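Local coordinates for uncharacterized protein (Parabacteroides merdae ATCC 43184, PDB 4OPW) that is of unknown function but probably serves in cell adhesion, as a putative auto-transporter adhesin, at residues A[43-48]-A[55-60]; A[64-69]-A[77-82]. One frame throughout, in Å; residues are numbered along the deposited sequence. Where two conformers were deposited one is given.

Interaction 1. Residues A[43-48]-A[55-60]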
loop_
_atom_site.group_PDB
_atom_site.type_symbol
_atom_site.label_atom_id
_atom_site.label_comp_id
_atom_site.label_asym_id
_atom_site.label_seq_id
_atom_site.Cartn_x
_atom_site.Cartn_y
_atom_site.Cartn_z
ATOM N N ILE A 43 5.711 19.848 6.521
ATOM C CA ILE A 43 4.393 19.327 6.186
ATOM C C ILE A 43 3.600 20.485 5.577
ATOM O O ILE A 43 3.557 21.585 6.135
ATOM C CB ILE A 43 3.665 18.586 7.335
ATOM C CG1 ILE A 43 2.360 17.901 6.828
ATOM C CG2 ILE A 43 3.436 19.472 8.577
ATOM C CD1 ILE A 43 1.878 16.723 7.695
ATOM N N GLU A 44 3.031 20.235 4.403
ATOM C CA GLU A 44 2.244 21.209 3.667
ATOM C C GLU A 44 0.823 20.676 3.564
ATOM O O GLU A 44 0.610 19.561 3.068
ATOM C CB GLU A 44 2.904 21.417 2.291
ATOM C CG GLU A 44 2.385 22.608 1.521
ATOM C CD GLU A 44 3.209 22.919 0.287
ATOM O OE1 GLU A 44 3.411 22.006 -0.545
ATOM O OE2 GLU A 44 3.635 24.086 0.143
ATOM N N ILE A 45 -0.144 21.465 4.075
ATOM C CA ILE A 45 -1.564 21.109 4.110
ATOM C C ILE A 45 -2.366 22.039 3.231
ATOM O O ILE A 45 -2.303 23.262 3.416
ATOM C CB ILE A 45 -2.142 21.154 5.579
ATOM C CG1 ILE A 45 -1.331 20.317 6.582
ATOM C CG2 ILE A 45 -3.672 20.827 5.641
ATOM C CD1 ILE A 45 -1.353 18.767 6.354
ATOM N N THR A 46 -3.171 21.455 2.324
ATOM C CA THR A 46 -4.149 22.188 1.521
ATOM C C THR A 46 -5.535 21.690 1.929
ATOM O O THR A 46 -5.827 20.491 1.808
ATOM C CB THR A 46 -3.907 22.037 0.005
ATOM O OG1 THR A 46 -2.575 22.426 -0.279
ATOM C CG2 THR A 46 -4.874 22.891 -0.828
ATOM N N VAL A 47 -6.385 22.601 2.396
ATOM C CA VAL A 47 -7.756 22.275 2.803
ATOM C C VAL A 47 -8.555 23.589 2.763
ATOM O O VAL A 47 -7.947 24.657 2.643
ATOM C CB VAL A 47 -7.762 21.561 4.205
ATOM C CG1 VAL A 47 -7.442 22.539 5.351
ATOM C CG2 VAL A 47 -9.076 20.816 4.462
ATOM N N ASP A 48 -9.891 23.539 2.869
ATOM C CA ASP A 48 -10.669 24.789 2.909
ATOM C C ASP A 48 -10.071 25.685 3.986
ATOM O O ASP A 48 -9.725 25.189 5.062
ATOM C CB ASP A 48 -12.150 24.513 3.195
ATOM C CG ASP A 48 -12.743 23.514 2.227
ATOM O OD1 ASP A 48 -12.299 22.341 2.239
ATOM O OD2 ASP A 48 -13.728 23.861 1.565
ATOM N N VAL A 55 -7.229 20.771 11.502
ATOM C CA VAL A 55 -6.266 19.816 10.935
ATOM C C VAL A 55 -5.388 19.266 12.068
ATOM O O VAL A 55 -4.745 20.027 12.801
ATOM C CB VAL A 55 -5.448 20.424 9.760
ATOM C CG1 VAL A 55 -4.297 19.495 9.340
ATOM C CG2 VAL A 55 -6.363 20.702 8.570
ATOM N N ASN A 56 -5.415 17.923 12.220
ATOM C CA ASN A 56 -4.643 17.207 13.233
ATOM C C ASN A 56 -3.352 16.644 12.635
ATOM O O ASN A 56 -3.409 15.875 11.687
ATOM C CB ASN A 56 -5.490 16.048 13.824
ATOM C CG ASN A 56 -4.806 15.258 14.919
ATOM O OD1 ASN A 56 -4.114 15.801 15.785
ATOM N ND2 ASN A 56 -4.996 13.945 14.913
ATOM N N ILE A 57 -2.199 17.074 13.164
ATOM C CA ILE A 57 -0.860 16.580 12.814
ATOM C C ILE A 57 -0.287 16.152 14.141
ATOM O O ILE A 57 -0.035 17.004 14.998
ATOM C CB ILE A 57 0.026 17.639 12.075
ATOM C CG1 ILE A 57 -0.614 18.067 10.738
ATOM C CG2 ILE A 57 1.472 17.111 11.878
ATOM C CD1 ILE A 57 -0.112 19.426 10.227
ATOM N N ASP A 58 -0.178 14.844 14.367
ATOM C CA ASP A 58 0.303 14.377 15.658
ATOM C C ASP A 58 1.333 13.277 15.499
ATOM O O ASP A 58 1.086 12.313 14.783
ATOM C CB ASP A 58 -0.878 13.866 16.496
ATOM C CG ASP A 58 -0.518 13.695 17.969
ATOM O OD1 ASP A 58 0.036 14.646 18.562
ATOM O OD2 ASP A 58 -0.842 12.644 18.536
ATOM N N ILE A 59 2.485 13.420 16.158
ATOM C CA ILE A 59 3.531 12.397 16.099
ATOM C C ILE A 59 3.712 11.809 17.512
ATOM O O ILE A 59 3.954 12.545 18.477
ATOM C CB ILE A 59 4.865 12.934 15.494
ATOM C CG1 ILE A 59 4.668 13.363 14.020
ATOM C CG2 ILE A 59 6.001 11.883 15.607
ATOM C CD1 ILE A 59 5.835 14.145 13.408
ATOM N N GLN A 60 3.536 10.487 17.618
ATOM C CA GLN A 60 3.709 9.737 18.867
ATOM C C GLN A 60 4.639 8.580 18.581
ATOM O O GLN A 60 4.352 7.796 17.671
ATOM C CB GLN A 60 2.347 9.228 19.411
ATOM C CG GLN A 60 1.331 10.315 19.793
ATOM C CD GLN A 60 1.809 11.244 20.884
ATOM O OE1 GLN A 60 2.458 10.835 21.855
ATOM N NE2 GLN A 60 1.472 12.520 20.757
#

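Interaction 2. Residues A[64-69]-A[77-82]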
loop_
_atom_site.group_PDB
_atom_site.type_symbol
_atom_site.label_atom_id
_atom_site.label_comp_id
_atom_site.label_asym_id
_atom_site.label_seq_id
_atom_site.Cartn_x
_atom_site.Cartn_y
_atom_site.Cartn_z
ATOM N N LEU A 64 3.374 9.209 12.626
ATOM C CA LEU A 64 2.624 10.387 12.233
ATOM C C LEU A 64 1.176 10.009 11.905
ATOM O O LEU A 64 0.938 9.131 11.072
ATOM C CB LEU A 64 3.297 11.073 11.014
ATOM C CG LEU A 64 2.434 12.121 10.263
ATOM C CD1 LEU A 64 2.192 13.397 11.125
ATOM C CD2 LEU A 64 3.091 12.532 8.948
ATOM N N THR A 65 0.225 10.696 12.548
ATOM C CA THR A 65 -1.203 10.592 12.251
ATOM C C THR A 65 -1.666 11.936 11.698
ATOM O O THR A 65 -1.341 12.980 12.270
ATOM C CB THR A 65 -2.053 10.156 13.472
ATOM O OG1 THR A 65 -1.649 8.845 13.864
ATOM C CG2 THR A 65 -3.563 10.118 13.158
ATOM N N VAL A 66 -2.409 11.912 10.582
ATOM C CA VAL A 66 -2.998 13.138 10.019
ATOM C C VAL A 66 -4.507 12.904 9.860
ATOM O O VAL A 66 -4.927 11.839 9.425
ATOM C CB VAL A 66 -2.315 13.589 8.674
ATOM C CG1 VAL A 66 -3.000 14.815 8.079
ATOM C CG2 VAL A 66 -0.824 13.872 8.866
ATOM N N GLY A 67 -5.305 13.914 10.195
ATOM C CA GLY A 67 -6.751 13.877 10.013
ATOM C C GLY A 67 -7.354 15.148 10.572
ATOM O O GLY A 67 -6.719 16.212 10.511
ATOM N N PHE A 68 -8.558 15.043 11.124
ATOM C CA PHE A 68 -9.219 16.183 11.774
ATOM C C PHE A 68 -9.348 15.955 13.278
ATOM O O PHE A 68 -9.290 14.814 13.741
ATOM C CB PHE A 68 -10.613 16.449 11.176
ATOM C CG PHE A 68 -10.615 16.993 9.770
ATOM C CD1 PHE A 68 -10.031 18.220 9.479
ATOM C CD2 PHE A 68 -11.276 16.314 8.745
ATOM C CE1 PHE A 68 -10.026 18.717 8.160
ATOM C CE2 PHE A 68 -11.304 16.828 7.441
ATOM C CZ PHE A 68 -10.692 18.030 7.161
ATOM N N LYS A 69 -9.492 17.062 14.024
ATOM C CA LYS A 69 -9.688 17.095 15.480
ATOM C C LYS A 69 -10.479 18.341 15.861
ATOM O O LYS A 69 -10.500 19.314 15.099
ATOM C CB LYS A 69 -8.337 17.069 16.233
ATOM C CG LYS A 69 -7.399 18.232 15.863
ATOM C CD LYS A 69 -6.717 18.880 17.055
ATOM C CE LYS A 69 -5.693 19.908 16.621
ATOM N NZ LYS A 69 -6.305 21.074 15.926
ATOM N N THR A 77 -13.578 20.359 0.807
ATOM C CA THR A 77 -13.457 20.415 -0.660
ATOM C C THR A 77 -12.352 19.458 -1.163
ATOM O O THR A 77 -12.570 18.679 -2.091
ATOM C CB THR A 77 -13.196 21.875 -1.079
ATOM O OG1 THR A 77 -14.319 22.668 -0.642
ATOM C CG2 THR A 77 -13.009 22.042 -2.614
ATOM N N LYS A 78 -11.181 19.528 -0.530
ATOM C CA LYS A 78 -10.033 18.680 -0.842
ATOM C C LYS A 78 -9.123 18.732 0.361
ATOM O O LYS A 78 -9.182 19.703 1.124
ATOM C CB LYS A 78 -9.323 19.188 -2.131
ATOM C CG LYS A 78 -8.330 18.178 -2.737
ATOM C CD LYS A 78 -8.100 18.444 -4.209
ATOM C CE LYS A 78 -7.082 17.507 -4.818
ATOM N NZ LYS A 78 -7.540 16.081 -4.830
ATOM N N PHE A 79 -8.330 17.680 0.565
ATOM C CA PHE A 79 -7.409 17.614 1.701
ATOM C C PHE A 79 -6.107 17.000 1.169
ATOM O O PHE A 79 -6.059 15.801 0.876
ATOM C CB PHE A 79 -8.040 16.809 2.849
ATOM C CG PHE A 79 -7.395 16.828 4.222
ATOM C CD1 PHE A 79 -6.034 17.076 4.370
ATOM C CD2 PHE A 79 -8.129 16.490 5.353
ATOM C CE1 PHE A 79 -5.439 17.062 5.633
ATOM C CE2 PHE A 79 -7.537 16.476 6.617
ATOM C CZ PHE A 79 -6.196 16.760 6.749
ATOM N N ILE A 80 -5.089 17.856 0.954
ATOM C CA ILE A 80 -3.800 17.422 0.420
ATOM C C ILE A 80 -2.736 17.556 1.491
ATOM O O ILE A 80 -2.652 18.583 2.161
ATOM C CB ILE A 80 -3.379 18.229 -0.860
ATOM C CG1 ILE A 80 -4.512 18.299 -1.920
ATOM C CG2 ILE A 80 -2.066 17.661 -1.480
ATOM C CD1 ILE A 80 -4.194 19.297 -3.099
ATOM N N VAL A 81 -1.920 16.508 1.636
ATOM C CA VAL A 81 -0.789 16.475 2.553
ATOM C C VAL A 81 0.473 16.255 1.716
ATOM O O VAL A 81 0.511 15.339 0.887
ATOM C CB VAL A 81 -0.953 15.388 3.651
ATOM C CG1 VAL A 81 0.290 15.319 4.558
ATOM C CG2 VAL A 81 -2.204 15.647 4.480
ATOM N N LYS A 82 1.486 17.118 1.893
ATOM C CA LYS A 82 2.783 16.941 1.252
ATOM C C LYS A 82 3.841 16.953 2.358
ATOM O O LYS A 82 3.971 17.961 3.049
ATOM C CB LYS A 82 3.063 18.017 0.190
ATOM C CG LYS A 82 4.376 17.749 -0.557
ATOM C CD LYS A 82 4.720 18.833 -1.567
ATOM C CE LYS A 82 6.176 18.751 -1.946
ATOM N NZ LYS A 82 6.460 19.439 -3.230
#

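Interaction 1. Residues A[43-48]-A[55-60]
Val55 opens the strand 55-60 by pushing both of its methyls at the strand 43-46, which lies across the protein core on a different sheet. Its CG1, anti to the backbone N (chi1 171°), meets the isoleucine opposite, with CG1 of Val55 4.1 Å from CG1 of Ile45. The other branch is shared: CG2 of Val55 lies 4.0 Å from CG2 of Ile45 and 3.9 Å from CG1 of Val47. Ile45 reaches for Val55 tip to tip, whereas Val47 slides past it in the opposite direction, at the point where the segment 43-48 turns a corner. Two residues on, Ile57 covers the remaining length of the contact with an extended side chain (chi2 159°) that carries CD1 to a position between Ile43 and Ile45. There the methyl is held from two branches, CD1 of Ile57 standing 3.9 Å from CG2 of Ile43 and 3.9 Å from CG1 of Ile45. Further back along the same side chain, CG1 of Ile57 is 4.2 Å from CD1 of Ile43. Beyond this point the strand carries a polar link of its own: NE2 of Gln60 donates to OD2 of Asp58 over 3.2 Å, meeting the oxygen on its syn side but tilted out of the carboxylate plane. No hydrogen bond joins the two strands, which run nearly antiparallel with axes 10.1 Å apart, so the contact is made of branched aliphatic side chains meeting between two sheets, as in the hydrophobic interior of a beta-solenoid. The strand 43-46 is hydrogen-bonded between strands 11-17 and 80-85, with Ile43 and Ile45 also touching Val81, while the strand 55-60 forms the outermost strand of its sheet beside strand 63-66, whose Leu64 packs on Ile57.

Interaction 2. Residues A[64-69]-A[77-82]
Phe68 and Phe79 make the aromatic part of this contact, meeting obliquely with their ring centroids 4.9 Å apart and their planes inclined at 47°. The rings slide past each other in opposite directions: CE2 of Phe79 stands over one face of Phe68, displaced toward the rim, and the nearest atoms are CZ of Phe68 and CD2 of Phe79 at 3.5 Å. Phe79 projects with CG anti to the backbone N (chi1 -168°), which sends the ring across toward the chain turn at Gly67.

Aliphatic contacts adjoin the ring pair. CG1 of Val66 touches two residues of the facing segment, lying 4.0 Å from CZ of Phe79 and 3.8 Å from CG2 of Val81. It comes to the phenyl ring obliquely, while the two valines pass alongside one another.

A single polar atom approaches the aromatic group: the carbonyl O of Gly67 sits at the edge of the Phe79 ring, in its plane, 3.8 Å from CZ. This places the oxygen beside the weakly positive ring hydrogens rather than over the pi cloud.

Around these groups, Ile30 packs on both Phe79 and Val81, and Phe32 of strand 31-36 also touches Val81. Together they fill the hydrophobic core near the N-terminal end of what is consistent with a beta-solenoid of the pectate lyase-like clan. With no hydrogen bond across the segments, the attraction is essentially dispersive and hydrophobic, with perhaps a slight electrostatic gain at the Gly67 carbonyl; the broad Phe79 ring bridges the corner where the valine contact gives way to the second phenyl ring.

Interactions 1 and 2 are neighbouring sections of one hydrophobic interior, their centres about 5 Å apart, and each spans the same two sheets. In one sheet, strands 42-46 and 80-85 lie side by side; in the other, strands 55-60 and 63-66 do, following one another in the chain. Two probable hydrogen bonds tie the contacts together: Asp48 OD2 to Thr77 OG1 at 2.6 Å, and Asn56 N to Gly67 O at 2.7 Å. That second bond uses the carbonyl lying at the edge of Phe79. A 1,2-ethanediol molecule, probably from the crystallisation liquor, lies about 4 Å from the Phe68 side chain.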